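Local structure of putative aminooxidase (Propionibacterium acnes, 2BA9) at residues 111-116 with 154-159; 172-177 with 333-338; 271-276 with 381-386; 290-295 with 323-328. The protein probably isomerises polyunsaturated fatty acids to conjugated products such as conjugated linoleic acid, with flavin-adenine dinucleotide bound in an amine-oxidase-like fold. All coordinates share one frame; numbering follows the deposited sequence.

Contact 1 of 4, residues 111-116 with 154-159; sequences MAAVQK and CEAARD
A close approach through small residues, between helix 106-122 and the turn before helix 158-161, brings Ala-113 against Cys-154, Ala-156 and Ala-157. The CA atoms of Ala-113 and Cys-154 come within 4.5 Å because so little side chain stands between them. The methyl of Ala-113 points into this turn: its CB lies 3.3 Å from Ala-157 N and 3.5 Å from Cys-154 O, the two ends of one backbone hydrogen bond, and 3.8 Å from Ala-156 CB. Val-114 adds one branch, CG2, which rests 4.1 Å from Ala-157 CA. On the outer side the chain of Lys-116 passes alongside Cys-154, whose SG is 3.9 Å from Lys-116 CB and keeps much the same distance from the next three carbons; NZ then bonds Asn-152 O. A salt bridge from Asp-159 to Arg-106 adds a charged tie to the start of helix 106-122. No hydrogen bond links the two segments directly. This is small-residue packing of a helix against the turn leading into the next, in a region of helices and loops without strands.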
loop_
_atom_site.group_PDB
_atom_site.type_symbol
_atom_site.label_atom_id
_atom_site.label_comp_id
_atom_site.label_asym_id
_atom_site.label_seq_id
_atom_site.Cartn_x
_atom_site.Cartn_y
_atom_site.Cartn_z
ATOM N N MET A 111 0.413 -23.849 -12.528
ATOM C CA MET A 111 1.716 -23.682 -13.169
ATOM C C MET A 111 1.615 -23.413 -14.670
ATOM O O MET A 111 2.415 -22.666 -15.215
ATOM C CB MET A 111 2.606 -24.896 -12.890
ATOM C CG MET A 111 3.053 -24.962 -11.434
ATOM S SD MET A 111 4.134 -23.578 -10.959
ATOM C CE MET A 111 2.977 -22.388 -10.260
ATOM N N ALA A 112 0.610 -23.989 -15.317
ATOM C CA ALA A 112 0.372 -23.731 -16.742
ATOM C C ALA A 112 -0.077 -22.280 -16.956
ATOM O O ALA A 112 0.490 -21.567 -17.785
ATOM C CB ALA A 112 -0.646 -24.707 -17.302
ATOM N N ALA A 113 -1.072 -21.847 -16.180
ATOM C CA ALA A 113 -1.586 -20.481 -16.241
ATOM C C ALA A 113 -0.498 -19.441 -15.933
ATOM O O ALA A 113 -0.372 -18.437 -16.643
ATOM C CB ALA A 113 -2.776 -20.317 -15.272
ATOM N N VAL A 114 0.275 -19.683 -14.876
ATOM C CA VAL A 114 1.330 -18.764 -14.450
ATOM C C VAL A 114 2.392 -18.560 -15.538
ATOM O O VAL A 114 2.844 -17.429 -15.762
ATOM C CB VAL A 114 2.017 -19.275 -13.164
ATOM C CG1 VAL A 114 3.336 -18.520 -12.905
ATOM C CG2 VAL A 114 1.060 -19.170 -11.979
ATOM N N GLN A 115 2.788 -19.656 -16.192
ATOM C CA GLN A 115 3.733 -19.612 -17.322
ATOM C C GLN A 115 3.135 -18.884 -18.543
ATOM O O GLN A 115 3.803 -18.057 -19.184
ATOM C CB GLN A 115 4.151 -21.044 -17.702
ATOM C CG GLN A 115 4.884 -21.213 -19.071
ATOM C CD GLN A 115 6.405 -20.996 -19.041
ATOM O OE1 GLN A 115 7.030 -20.878 -20.115
ATOM N NE2 GLN A 115 7.011 -20.961 -17.842
ATOM N N LYS A 116 1.888 -19.209 -18.874
ATOM C CA LYS A 116 1.221 -18.587 -20.023
ATOM C C LYS A 116 1.060 -17.093 -19.778
ATOM O O LYS A 116 1.293 -16.277 -20.674
ATOM C CB LYS A 116 -0.145 -19.230 -20.283
ATOM C CG LYS A 116 -0.711 -18.931 -21.682
ATOM C CD LYS A 116 -2.124 -19.488 -21.849
ATOM C CE LYS A 116 -3.015 -18.576 -22.697
ATOM N NZ LYS A 116 -4.407 -19.131 -22.852
ATOM N N CYS A 154 -6.306 -18.003 -18.226
ATOM C CA CYS A 154 -5.271 -18.118 -17.202
ATOM C C CYS A 154 -5.835 -18.049 -15.777
ATOM O O CYS A 154 -5.117 -17.682 -14.853
ATOM C CB CYS A 154 -4.229 -16.996 -17.371
ATOM S SG CYS A 154 -3.123 -17.184 -18.749
ATOM N N GLU A 155 -7.109 -18.403 -15.613
ATOM C CA GLU A 155 -7.804 -18.310 -14.323
ATOM C C GLU A 155 -7.027 -18.916 -13.142
ATOM O O GLU A 155 -7.002 -18.345 -12.052
ATOM C CB GLU A 155 -9.182 -18.994 -14.407
ATOM C CG GLU A 155 -10.218 -18.243 -15.236
ATOM C CD GLU A 155 -10.289 -18.714 -16.697
ATOM O OE1 GLU A 155 -9.239 -19.129 -17.271
ATOM O OE2 GLU A 155 -11.406 -18.666 -17.256
ATOM N N ALA A 156 -6.414 -20.076 -13.362
ATOM C CA ALA A 156 -5.629 -20.779 -12.328
ATOM C C ALA A 156 -4.436 -19.964 -11.786
ATOM O O ALA A 156 -3.938 -20.231 -10.689
ATOM C CB ALA A 156 -5.150 -22.126 -12.863
ATOM N N ALA A 157 -3.987 -18.963 -12.530
ATOM C CA ALA A 157 -2.911 -18.086 -12.049
ATOM C C ALA A 157 -3.227 -17.390 -10.709
ATOM O O ALA A 157 -2.312 -17.063 -9.935
ATOM C CB ALA A 157 -2.552 -17.046 -13.115
ATOM N N ARG A 158 -4.519 -17.178 -10.450
ATOM C CA ARG A 158 -4.999 -16.469 -9.258
ATOM C C ARG A 158 -4.592 -17.138 -7.951
ATOM O O ARG A 158 -4.437 -16.457 -6.944
ATOM C CB ARG A 158 -6.534 -16.338 -9.287
ATOM C CG ARG A 158 -7.259 -17.614 -8.867
ATOM C CD ARG A 158 -8.753 -17.600 -9.217
ATOM N NE ARG A 158 -9.486 -16.387 -8.824
ATOM C CZ ARG A 158 -9.841 -16.072 -7.576
ATOM N NH1 ARG A 158 -9.492 -16.838 -6.557
ATOM N NH2 ARG A 158 -10.537 -14.962 -7.333
ATOM N N ASP A 159 -4.463 -18.461 -7.946
ATOM C CA ASP A 159 -4.028 -19.186 -6.748
ATOM C C ASP A 159 -2.655 -18.727 -6.262
ATOM O O ASP A 159 -2.399 -18.696 -5.066
ATOM C CB ASP A 159 -3.981 -20.695 -7.020
ATOM C CG ASP A 159 -5.360 -21.328 -7.088
ATOM O OD1 ASP A 159 -6.356 -20.637 -7.416
ATOM O OD2 ASP A 159 -5.440 -22.531 -6.798
#

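Contact 2 of 4, residues 172-177 with 333-338; sequences HFDNVP and HPDYAD
Asp-174 OD2 is gripped by Asn-175 ND2 at 2.9 Å and by a water 2.6 Å away, which also donates to Asp-335 OD2 across the contact. The amide nitrogen comes from well above the carboxylate plane. Like charges would otherwise face each other here, and the shared water probably eases their repulsion. The other oxygen, Asp-174 OD1, takes the N-H of His-333 on its syn lone pair: NE2 to OD1 is 2.9 Å, nearly straight at 174° and in the imidazole plane. At the far side of that ring, His-333 ND1 accepts from Asp-335 N at 3.0 Å, and the two bonds together fix the rotation of the imidazole. With CG of His-333 anti to its backbone N (chi1 -178°), the ring extends toward the loop 172-177, and its edge meets the face of the His-172 ring in an offset edge-to-face pair, planes at 72°. Beside it, Asn-175 OD1 lies 3.5 Å from Pro-334 CG. The contact thus joins two loops, one running between helices 166-170 and 178-184, the other, turning at 333-336, between strand 325-330 and helix 341-355; Pro-304 packs against both histidines.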
loop_
_atom_site.group_PDB
_atom_site.type_symbol
_atom_site.label_atom_id
_atom_site.label_comp_id
_atom_site.label_asym_id
_atom_site.label_seq_id
_atom_site.Cartn_x
_atom_site.Cartn_y
_atom_site.Cartn_z
ATOM N N HIS A 172 -10.209 -7.938 -3.666
ATOM C CA HIS A 172 -10.574 -9.187 -4.303
ATOM C C HIS A 172 -10.581 -9.092 -5.827
ATOM O O HIS A 172 -11.011 -8.098 -6.392
ATOM C CB HIS A 172 -11.919 -9.674 -3.749
ATOM C CG HIS A 172 -11.869 -10.004 -2.289
ATOM N ND1 HIS A 172 -11.813 -9.039 -1.310
ATOM C CD2 HIS A 172 -11.837 -11.193 -1.646
ATOM C CE1 HIS A 172 -11.766 -9.620 -0.124
ATOM N NE2 HIS A 172 -11.778 -10.930 -0.299
ATOM N N PHE A 173 -10.094 -10.158 -6.462
ATOM C CA PHE A 173 -9.906 -10.223 -7.909
ATOM C C PHE A 173 -11.208 -10.190 -8.723
ATOM O O PHE A 173 -11.183 -9.922 -9.932
ATOM C CB PHE A 173 -9.120 -11.490 -8.278
ATOM C CG PHE A 173 -7.666 -11.489 -7.839
ATOM C CD1 PHE A 173 -6.984 -12.699 -7.713
ATOM C CD2 PHE A 173 -6.960 -10.304 -7.575
ATOM C CE1 PHE A 173 -5.643 -12.737 -7.320
ATOM C CE2 PHE A 173 -5.607 -10.345 -7.188
ATOM C CZ PHE A 173 -4.956 -11.553 -7.058
ATOM N N ASP A 174 -12.334 -10.474 -8.078
ATOM C CA ASP A 174 -13.637 -10.362 -8.736
ATOM C C ASP A 174 -13.982 -8.905 -9.136
ATOM O O ASP A 174 -14.833 -8.685 -9.993
ATOM C CB ASP A 174 -14.742 -10.953 -7.847
ATOM C CG ASP A 174 -14.932 -10.171 -6.543
ATOM O OD1 ASP A 174 -14.307 -10.559 -5.530
ATOM O OD2 ASP A 174 -15.699 -9.178 -6.534
ATOM N N ASN A 175 -13.323 -7.925 -8.506
ATOM C CA ASN A 175 -13.585 -6.518 -8.781
ATOM C C ASN A 175 -12.357 -5.597 -8.951
ATOM O O ASN A 175 -12.416 -4.653 -9.722
ATOM C CB ASN A 175 -14.508 -5.958 -7.701
ATOM C CG ASN A 175 -13.877 -5.970 -6.333
ATOM O OD1 ASN A 175 -13.291 -4.986 -5.922
ATOM N ND2 ASN A 175 -13.987 -7.081 -5.625
ATOM N N VAL A 176 -11.253 -5.845 -8.256
ATOM C CA VAL A 176 -10.084 -4.938 -8.347
ATOM C C VAL A 176 -9.435 -5.036 -9.725
ATOM O O VAL A 176 -9.061 -6.132 -10.148
ATOM C CB VAL A 176 -9.025 -5.246 -7.288
ATOM C CG1 VAL A 176 -7.703 -4.529 -7.614
ATOM C CG2 VAL A 176 -9.516 -4.873 -5.912
ATOM N N PRO A 177 -9.307 -3.900 -10.439
ATOM C CA PRO A 177 -8.756 -3.926 -11.799
ATOM C C PRO A 177 -7.335 -4.492 -11.953
ATOM O O PRO A 177 -6.460 -4.227 -11.108
ATOM C CB PRO A 177 -8.773 -2.441 -12.207
ATOM C CG PRO A 177 -9.827 -1.819 -11.352
ATOM C CD PRO A 177 -9.735 -2.536 -10.052
ATOM N N HIS A 333 -16.092 -5.123 0.915
ATOM C CA HIS A 333 -16.081 -5.666 -0.440
ATOM C C HIS A 333 -17.300 -5.032 -1.149
ATOM O O HIS A 333 -18.335 -4.787 -0.507
ATOM C CB HIS A 333 -16.188 -7.198 -0.370
ATOM C CG HIS A 333 -16.132 -7.897 -1.693
ATOM N ND1 HIS A 333 -17.220 -7.993 -2.531
ATOM C CD2 HIS A 333 -15.134 -8.587 -2.295
ATOM C CE1 HIS A 333 -16.891 -8.687 -3.602
ATOM N NE2 HIS A 333 -15.630 -9.061 -3.487
ATOM N N PRO A 334 -17.187 -4.747 -2.457
ATOM C CA PRO A 334 -18.338 -4.136 -3.162
ATOM C C PRO A 334 -19.673 -4.894 -3.077
ATOM O O PRO A 334 -20.725 -4.275 -3.127
ATOM C CB PRO A 334 -17.865 -4.076 -4.623
ATOM C CG PRO A 334 -16.384 -4.086 -4.539
ATOM C CD PRO A 334 -16.037 -4.939 -3.358
ATOM N N ASP A 335 -19.620 -6.215 -2.971
ATOM C CA ASP A 335 -20.822 -7.051 -2.980
ATOM C C ASP A 335 -21.480 -7.250 -1.604
ATOM O O ASP A 335 -22.572 -7.858 -1.508
ATOM C CB ASP A 335 -20.493 -8.398 -3.635
ATOM C CG ASP A 335 -20.241 -8.269 -5.130
ATOM O OD1 ASP A 335 -20.400 -7.152 -5.659
ATOM O OD2 ASP A 335 -19.873 -9.279 -5.777
ATOM N N TYR A 336 -20.834 -6.716 -0.555
ATOM C CA TYR A 336 -21.280 -6.882 0.833
ATOM C C TYR A 336 -21.306 -5.578 1.638
ATOM O O TYR A 336 -20.584 -4.620 1.345
ATOM C CB TYR A 336 -20.356 -7.856 1.563
ATOM C CG TYR A 336 -20.321 -9.247 0.968
ATOM C CD1 TYR A 336 -21.146 -10.256 1.472
ATOM C CD2 TYR A 336 -19.471 -9.554 -0.082
ATOM C CE1 TYR A 336 -21.126 -11.531 0.940
ATOM C CE2 TYR A 336 -19.439 -10.846 -0.630
ATOM C CZ TYR A 336 -20.268 -11.827 -0.115
ATOM O OH TYR A 336 -20.247 -13.099 -0.648
ATOM N N ALA A 337 -22.132 -5.569 2.675
ATOM C CA ALA A 337 -22.135 -4.479 3.655
ATOM C C ALA A 337 -20.866 -4.599 4.491
ATOM O O ALA A 337 -20.345 -5.709 4.668
ATOM C CB ALA A 337 -23.346 -4.557 4.510
ATOM N N ASP A 338 -20.356 -3.469 4.984
ATOM C CA ASP A 338 -19.115 -3.486 5.765
ATOM C C ASP A 338 -19.297 -4.384 6.978
ATOM O O ASP A 338 -20.376 -4.425 7.578
ATOM C CB ASP A 338 -18.737 -2.088 6.280
ATOM C CG ASP A 338 -18.356 -1.126 5.172
ATOM O OD1 ASP A 338 -18.153 -1.578 4.028
ATOM O OD2 ASP A 338 -18.265 0.088 5.468
HETATM O O HOH W 1 -17.904 -8.704 -7.748
#

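Contact 3 of 4, residues 271-276 with 381-386; sequences EYFSKI and AGWYEK
Trp-383 and Tyr-272 run alongside one another with opposite headings where the last part of helix 267-273 meets the first turn of helix 383-389, just after the Schellman motif at Gly-382. The phenol ring and the five-membered ring of the indole are inclined at 55°: Tyr-272 CD2 lies over a face of the indole, 3.7 Å from Trp-383 CD1, while Trp-383 CD1 lies at the edge of the phenol ring, near its plane. At chi1 -158° the indole turns away from its own backbone N, which carries it across to Tyr-272. Phe-273 and Ile-276 receive its six-membered ring, with Ile-276 CG1 3.9 Å from Trp-383 CZ2, and Lys-275 CD comes to the indole edge 3.7 Å from Trp-383 CD1. The tyrosine ring in turn sits between two lysine chains. Lys-386 CG stands over the centre of one face in a CH-pi contact, 3.7 Å from the centroid of the Tyr-272 ring. Lys-275 CE is offset over the opposite face. Tyr-272 O accepts from both segments: Lys-275 N and Trp-383 NE1 reach it from opposite faces of the carbonyl plane, NE1 at 2.9 Å and 43° above that plane.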
loop_
_atom_site.group_PDB
_atom_site.type_symbol
_atom_site.label_atom_id
_atom_site.label_comp_id
_atom_site.label_asym_id
_atom_site.label_seq_id
_atom_site.Cartn_x
_atom_site.Cartn_y
_atom_site.Cartn_z
ATOM N N GLU A 271 -15.865 15.809 -8.503
ATOM C CA GLU A 271 -16.402 14.743 -9.367
ATOM C C GLU A 271 -15.549 13.487 -9.414
ATOM O O GLU A 271 -16.070 12.379 -9.325
ATOM C CB GLU A 271 -16.588 15.240 -10.805
ATOM C CG GLU A 271 -17.381 14.261 -11.668
ATOM C CD GLU A 271 -17.401 14.640 -13.126
ATOM O OE1 GLU A 271 -16.957 15.765 -13.458
ATOM O OE2 GLU A 271 -17.853 13.798 -13.942
ATOM N N TYR A 272 -14.243 13.665 -9.581
ATOM C CA TYR A 272 -13.336 12.524 -9.741
ATOM C C TYR A 272 -12.817 11.966 -8.426
ATOM O O TYR A 272 -12.782 10.747 -8.248
ATOM C CB TYR A 272 -12.208 12.861 -10.732
ATOM C CG TYR A 272 -12.745 12.780 -12.147
ATOM C CD1 TYR A 272 -13.545 13.790 -12.660
ATOM C CD2 TYR A 272 -12.534 11.648 -12.928
ATOM C CE1 TYR A 272 -14.081 13.701 -13.948
ATOM C CE2 TYR A 272 -13.063 11.544 -14.198
ATOM C CZ TYR A 272 -13.837 12.570 -14.705
ATOM O OH TYR A 272 -14.370 12.473 -15.967
ATOM N N PHE A 273 -12.465 12.829 -7.482
ATOM C CA PHE A 273 -11.975 12.320 -6.198
ATOM C C PHE A 273 -13.087 11.610 -5.389
ATOM O O PHE A 273 -12.797 10.724 -4.574
ATOM C CB PHE A 273 -11.282 13.417 -5.384
ATOM C CG PHE A 273 -10.096 14.055 -6.086
ATOM C CD1 PHE A 273 -9.487 13.463 -7.195
ATOM C CD2 PHE A 273 -9.562 15.238 -5.609
ATOM C CE1 PHE A 273 -8.397 14.070 -7.818
ATOM C CE2 PHE A 273 -8.466 15.832 -6.222
ATOM C CZ PHE A 273 -7.890 15.254 -7.330
ATOM N N SER A 274 -14.340 11.986 -5.642
ATOM C CA SER A 274 -15.507 11.313 -5.049
ATOM C C SER A 274 -15.672 9.877 -5.502
ATOM O O SER A 274 -16.428 9.136 -4.879
ATOM C CB SER A 274 -16.813 12.042 -5.391
ATOM O OG SER A 274 -16.851 13.347 -4.852
ATOM N N LYS A 275 -15.013 9.484 -6.596
ATOM C CA LYS A 275 -15.100 8.111 -7.100
ATOM C C LYS A 275 -14.108 7.151 -6.437
ATOM O O LYS A 275 -14.187 5.929 -6.651
ATOM C CB LYS A 275 -14.848 8.071 -8.602
ATOM C CG LYS A 275 -15.824 8.865 -9.453
ATOM C CD LYS A 275 -15.316 8.944 -10.891
ATOM C CE LYS A 275 -16.111 9.901 -11.741
ATOM N NZ LYS A 275 -17.487 9.434 -11.961
ATOM N N ILE A 276 -13.167 7.706 -5.675
ATOM C CA ILE A 276 -12.132 6.923 -5.005
ATOM C C ILE A 276 -12.797 6.004 -3.986
ATOM O O ILE A 276 -13.640 6.444 -3.209
ATOM C CB ILE A 276 -11.103 7.813 -4.263
ATOM C CG1 ILE A 276 -10.328 8.703 -5.257
ATOM C CG2 ILE A 276 -10.106 6.956 -3.463
ATOM C CD1 ILE A 276 -9.496 9.781 -4.589
ATOM N N ALA A 381 -13.469 4.387 -17.902
ATOM C CA ALA A 381 -14.055 5.664 -18.293
ATOM C C ALA A 381 -12.999 6.766 -18.399
ATOM O O ALA A 381 -13.306 7.873 -18.833
ATOM C CB ALA A 381 -15.161 6.067 -17.306
ATOM N N GLY A 382 -11.768 6.462 -17.981
ATOM C CA GLY A 382 -10.616 7.334 -18.192
ATOM C C GLY A 382 -10.088 8.039 -16.957
ATOM O O GLY A 382 -9.292 8.968 -17.082
ATOM N N TRP A 383 -10.489 7.584 -15.766
ATOM C CA TRP A 383 -10.164 8.271 -14.500
ATOM C C TRP A 383 -8.782 8.924 -14.481
ATOM O O TRP A 383 -8.681 10.102 -14.213
ATOM C CB TRP A 383 -10.301 7.326 -13.291
ATOM C CG TRP A 383 -10.498 8.047 -11.978
ATOM C CD1 TRP A 383 -11.699 8.382 -11.391
ATOM C CD2 TRP A 383 -9.475 8.504 -11.081
ATOM N NE1 TRP A 383 -11.474 9.028 -10.192
ATOM C CE2 TRP A 383 -10.122 9.117 -9.982
ATOM C CE3 TRP A 383 -8.075 8.465 -11.106
ATOM C CZ2 TRP A 383 -9.420 9.684 -8.932
ATOM C CZ3 TRP A 383 -7.376 9.022 -10.049
ATOM C CH2 TRP A 383 -8.048 9.622 -8.979
ATOM N N TYR A 384 -7.741 8.162 -14.803
ATOM C CA TYR A 384 -6.340 8.628 -14.695
ATOM C C TYR A 384 -5.891 9.522 -15.866
ATOM O O TYR A 384 -4.941 10.291 -15.737
ATOM C CB TYR A 384 -5.379 7.432 -14.542
ATOM C CG TYR A 384 -5.473 6.725 -13.216
ATOM C CD1 TYR A 384 -4.712 7.143 -12.130
ATOM C CD2 TYR A 384 -6.321 5.635 -13.038
ATOM C CE1 TYR A 384 -4.784 6.507 -10.914
ATOM C CE2 TYR A 384 -6.407 4.980 -11.793
ATOM C CZ TYR A 384 -5.631 5.429 -10.738
ATOM O OH TYR A 384 -5.682 4.826 -9.495
ATOM N N GLU A 385 -6.563 9.413 -17.011
ATOM C CA GLU A 385 -6.343 10.355 -18.095
ATOM C C GLU A 385 -6.779 11.727 -17.607
ATOM O O GLU A 385 -6.076 12.716 -17.791
ATOM C CB GLU A 385 -7.121 9.945 -19.358
ATOM C CG GLU A 385 -6.559 8.693 -20.037
ATOM C CD GLU A 385 -7.171 8.435 -21.397
ATOM O OE1 GLU A 385 -6.943 9.257 -22.297
ATOM O OE2 GLU A 385 -7.860 7.404 -21.572
ATOM N N LYS A 386 -7.934 11.773 -16.948
ATOM C CA LYS A 386 -8.420 13.014 -16.361
ATOM C C LYS A 386 -7.488 13.510 -15.252
ATOM O O LYS A 386 -6.972 14.621 -15.327
ATOM C CB LYS A 386 -9.840 12.834 -15.819
ATOM C CG LYS A 386 -10.421 14.090 -15.189
ATOM C CD LYS A 386 -10.750 15.178 -16.230
ATOM C CE LYS A 386 -11.825 16.142 -15.720
ATOM N NZ LYS A 386 -12.487 16.968 -16.787
#

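Contact 4 of 4, residues 290-295 with 323-328; sequences EYPTIS and QIITTY
Apolar contact carries most of this meeting, with the delta methyl of Ile-325 touching both Tyr-291 and Pro-292. Ile-325 CD1 lies 3.4 Å from Tyr-291 CE1, and Pro-292 CG meets the same methyl at 3.9 Å. The tyrosine ring swings over to the strand because chi1, at -158°, sets CG on the side of CB remote from the main-chain nitrogen. There it runs alongside Gln-323 with the same heading, and Gln-323 CB is 3.6 Å from Tyr-291 OH. Polar contact is indirect. Gln-323 O sits at the ring edge, 3.5 Å from Tyr-291 CE1. The bridge is a water that donates to Tyr-291 OH at 2.6 Å and to Ile-324 O at 2.7 Å; the same hydroxyl also bonds Trp-317 O, so two partners grip it. Within 323-328, Gln-323 OE1 takes Ile-324 N at 3.1 Å, while its NE2 turns to Tyr-51 O. Farther along the strand Thr-326 OG1 and Tyr-328 OH share a hydrogen bond, and Tyr-328 touches the FAD. The arrangement is a connecting loop packed on the mixed beta-sheet that, as in flavin amine oxidoreductases, flanks the flavin.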
loop_
_atom_site.group_PDB
_atom_site.type_symbol
_atom_site.label_atom_id
_atom_site.label_comp_id
_atom_site.label_asym_id
_atom_site.label_seq_id
_atom_site.Cartn_x
_atom_site.Cartn_y
_atom_site.Cartn_z
ATOM N N GLU A 290 0.177 -20.925 22.780
ATOM C CA GLU A 290 0.557 -21.783 21.653
ATOM C C GLU A 290 1.110 -20.898 20.530
ATOM O O GLU A 290 0.409 -20.555 19.569
ATOM C CB GLU A 290 -0.612 -22.669 21.181
ATOM C CG GLU A 290 -0.749 -24.035 21.863
ATOM C CD GLU A 290 -0.451 -24.034 23.368
ATOM O OE1 GLU A 290 0.725 -24.271 23.741
ATOM O OE2 GLU A 290 -1.387 -23.829 24.179
ATOM N N TYR A 291 2.379 -20.528 20.683
ATOM C CA TYR A 291 3.076 -19.668 19.727
ATOM C C TYR A 291 3.319 -20.395 18.396
ATOM O O TYR A 291 3.863 -21.495 18.382
ATOM C CB TYR A 291 4.413 -19.241 20.328
ATOM C CG TYR A 291 5.028 -17.979 19.755
ATOM C CD1 TYR A 291 4.354 -16.761 19.810
ATOM C CD2 TYR A 291 6.325 -17.990 19.217
ATOM C CE1 TYR A 291 4.933 -15.600 19.313
ATOM C CE2 TYR A 291 6.910 -16.824 18.722
ATOM C CZ TYR A 291 6.204 -15.641 18.766
ATOM O OH TYR A 291 6.779 -14.484 18.293
ATOM N N PRO A 292 2.904 -19.801 17.270
ATOM C CA PRO A 292 3.291 -20.418 16.002
ATOM C C PRO A 292 4.802 -20.483 15.831
ATOM O O PRO A 292 5.524 -19.692 16.436
ATOM C CB PRO A 292 2.652 -19.519 14.939
ATOM C CG PRO A 292 2.085 -18.339 15.656
ATOM C CD PRO A 292 2.017 -18.635 17.102
ATOM N N THR A 293 5.261 -21.446 15.035
ATOM C CA THR A 293 6.676 -21.583 14.698
ATOM C C THR A 293 6.939 -21.058 13.285
ATOM O O THR A 293 8.061 -21.119 12.791
ATOM C CB THR A 293 7.143 -23.054 14.825
ATOM O OG1 THR A 293 6.150 -23.939 14.306
ATOM C CG2 THR A 293 7.378 -23.428 16.282
ATOM N N ILE A 294 5.891 -20.531 12.654
ATOM C CA ILE A 294 5.925 -20.065 11.273
ATOM C C ILE A 294 4.676 -19.195 11.011
ATOM O O ILE A 294 3.682 -19.324 11.726
ATOM C CB ILE A 294 5.973 -21.273 10.306
ATOM C CG1 ILE A 294 6.399 -20.829 8.906
ATOM C CG2 ILE A 294 4.618 -22.024 10.284
ATOM C CD1 ILE A 294 6.773 -22.016 8.004
ATOM N N SER A 295 4.737 -18.298 10.022
ATOM C CA SER A 295 3.555 -17.492 9.632
ATOM C C SER A 295 2.546 -18.375 8.882
ATOM O O SER A 295 2.895 -19.411 8.349
ATOM C CB SER A 295 3.949 -16.283 8.770
ATOM O OG SER A 295 4.723 -15.343 9.501
ATOM N N GLN A 323 6.161 -12.771 22.317
ATOM C CA GLN A 323 6.180 -11.620 21.398
ATOM C C GLN A 323 4.904 -11.516 20.560
ATOM O O GLN A 323 4.052 -12.419 20.569
ATOM C CB GLN A 323 7.416 -11.663 20.470
ATOM C CG GLN A 323 8.595 -10.833 20.975
ATOM C CD GLN A 323 8.322 -9.336 20.994
ATOM O OE1 GLN A 323 7.381 -8.847 20.350
ATOM N NE2 GLN A 323 9.169 -8.587 21.721
ATOM N N ILE A 324 4.801 -10.410 19.817
ATOM C CA ILE A 324 3.593 -10.082 19.064
ATOM C C ILE A 324 3.438 -10.892 17.791
ATOM O O ILE A 324 4.391 -11.064 17.017
ATOM C CB ILE A 324 3.542 -8.572 18.710
ATOM C CG1 ILE A 324 3.483 -7.718 19.986
ATOM C CG2 ILE A 324 2.325 -8.237 17.855
ATOM C CD1 ILE A 324 2.257 -7.987 20.843
ATOM N N ILE A 325 2.217 -11.388 17.591
ATOM C CA ILE A 325 1.796 -12.025 16.356
ATOM C C ILE A 325 0.664 -11.156 15.844
ATOM O O ILE A 325 -0.324 -10.950 16.554
ATOM C CB ILE A 325 1.245 -13.449 16.612
ATOM C CG1 ILE A 325 2.321 -14.359 17.228
ATOM C CG2 ILE A 325 0.659 -14.026 15.346
ATOM C CD1 ILE A 325 3.455 -14.793 16.302
ATOM N N THR A 326 0.812 -10.608 14.643
ATOM C CA THR A 326 -0.218 -9.730 14.102
ATOM C C THR A 326 -1.125 -10.536 13.161
ATOM O O THR A 326 -0.672 -11.465 12.476
ATOM C CB THR A 326 0.371 -8.467 13.388
ATOM O OG1 THR A 326 1.396 -8.849 12.465
ATOM C CG2 THR A 326 0.943 -7.472 14.402
ATOM N N THR A 327 -2.405 -10.173 13.157
ATOM C CA THR A 327 -3.415 -10.800 12.313
ATOM C C THR A 327 -3.975 -9.764 11.360
ATOM O O THR A 327 -3.979 -8.561 11.670
ATOM C CB THR A 327 -4.594 -11.379 13.137
ATOM O OG1 THR A 327 -5.403 -10.305 13.628
ATOM C CG2 THR A 327 -4.100 -12.239 14.304
ATOM N N TYR A 328 -4.486 -10.248 10.224
ATOM C CA TYR A 328 -4.927 -9.403 9.107
ATOM C C TYR A 328 -6.267 -9.880 8.557
ATOM O O TYR A 328 -6.403 -11.040 8.173
ATOM C CB TYR A 328 -3.858 -9.425 8.009
ATOM C CG TYR A 328 -2.489 -9.025 8.537
ATOM C CD1 TYR A 328 -2.018 -7.714 8.408
ATOM C CD2 TYR A 328 -1.682 -9.951 9.194
ATOM C CE1 TYR A 328 -0.793 -7.346 8.925
ATOM C CE2 TYR A 328 -0.452 -9.594 9.706
ATOM C CZ TYR A 328 -0.007 -8.286 9.563
ATOM O OH TYR A 328 1.212 -7.935 10.075
HETATM O O HOH W 2 6.653 -12.563 16.577
#

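From the N terminus, contact 1 closes first, joining helix 106-122 to the approach to helix 158-161 before any other contact opens; Arg-158 NH2 then packs on Phe-173 CB of contact 2. Contact 2 opens at 172-177 and closes at 333-338, tying the helical region to a loop leaving the mixed sheet. Meanwhile contact 3 begins at 271-276 and ends at 381-386, joining helix 267-273 to helix 383-389, so contacts 2 and 3 cross along the chain. Contact 4, between 290-295 and 323-328, falls within the spans of both and stays local to the mixed sheet. Contacts 3 and 4 lie on opposite sides of the chain's centre, their centres about 40 Å apart.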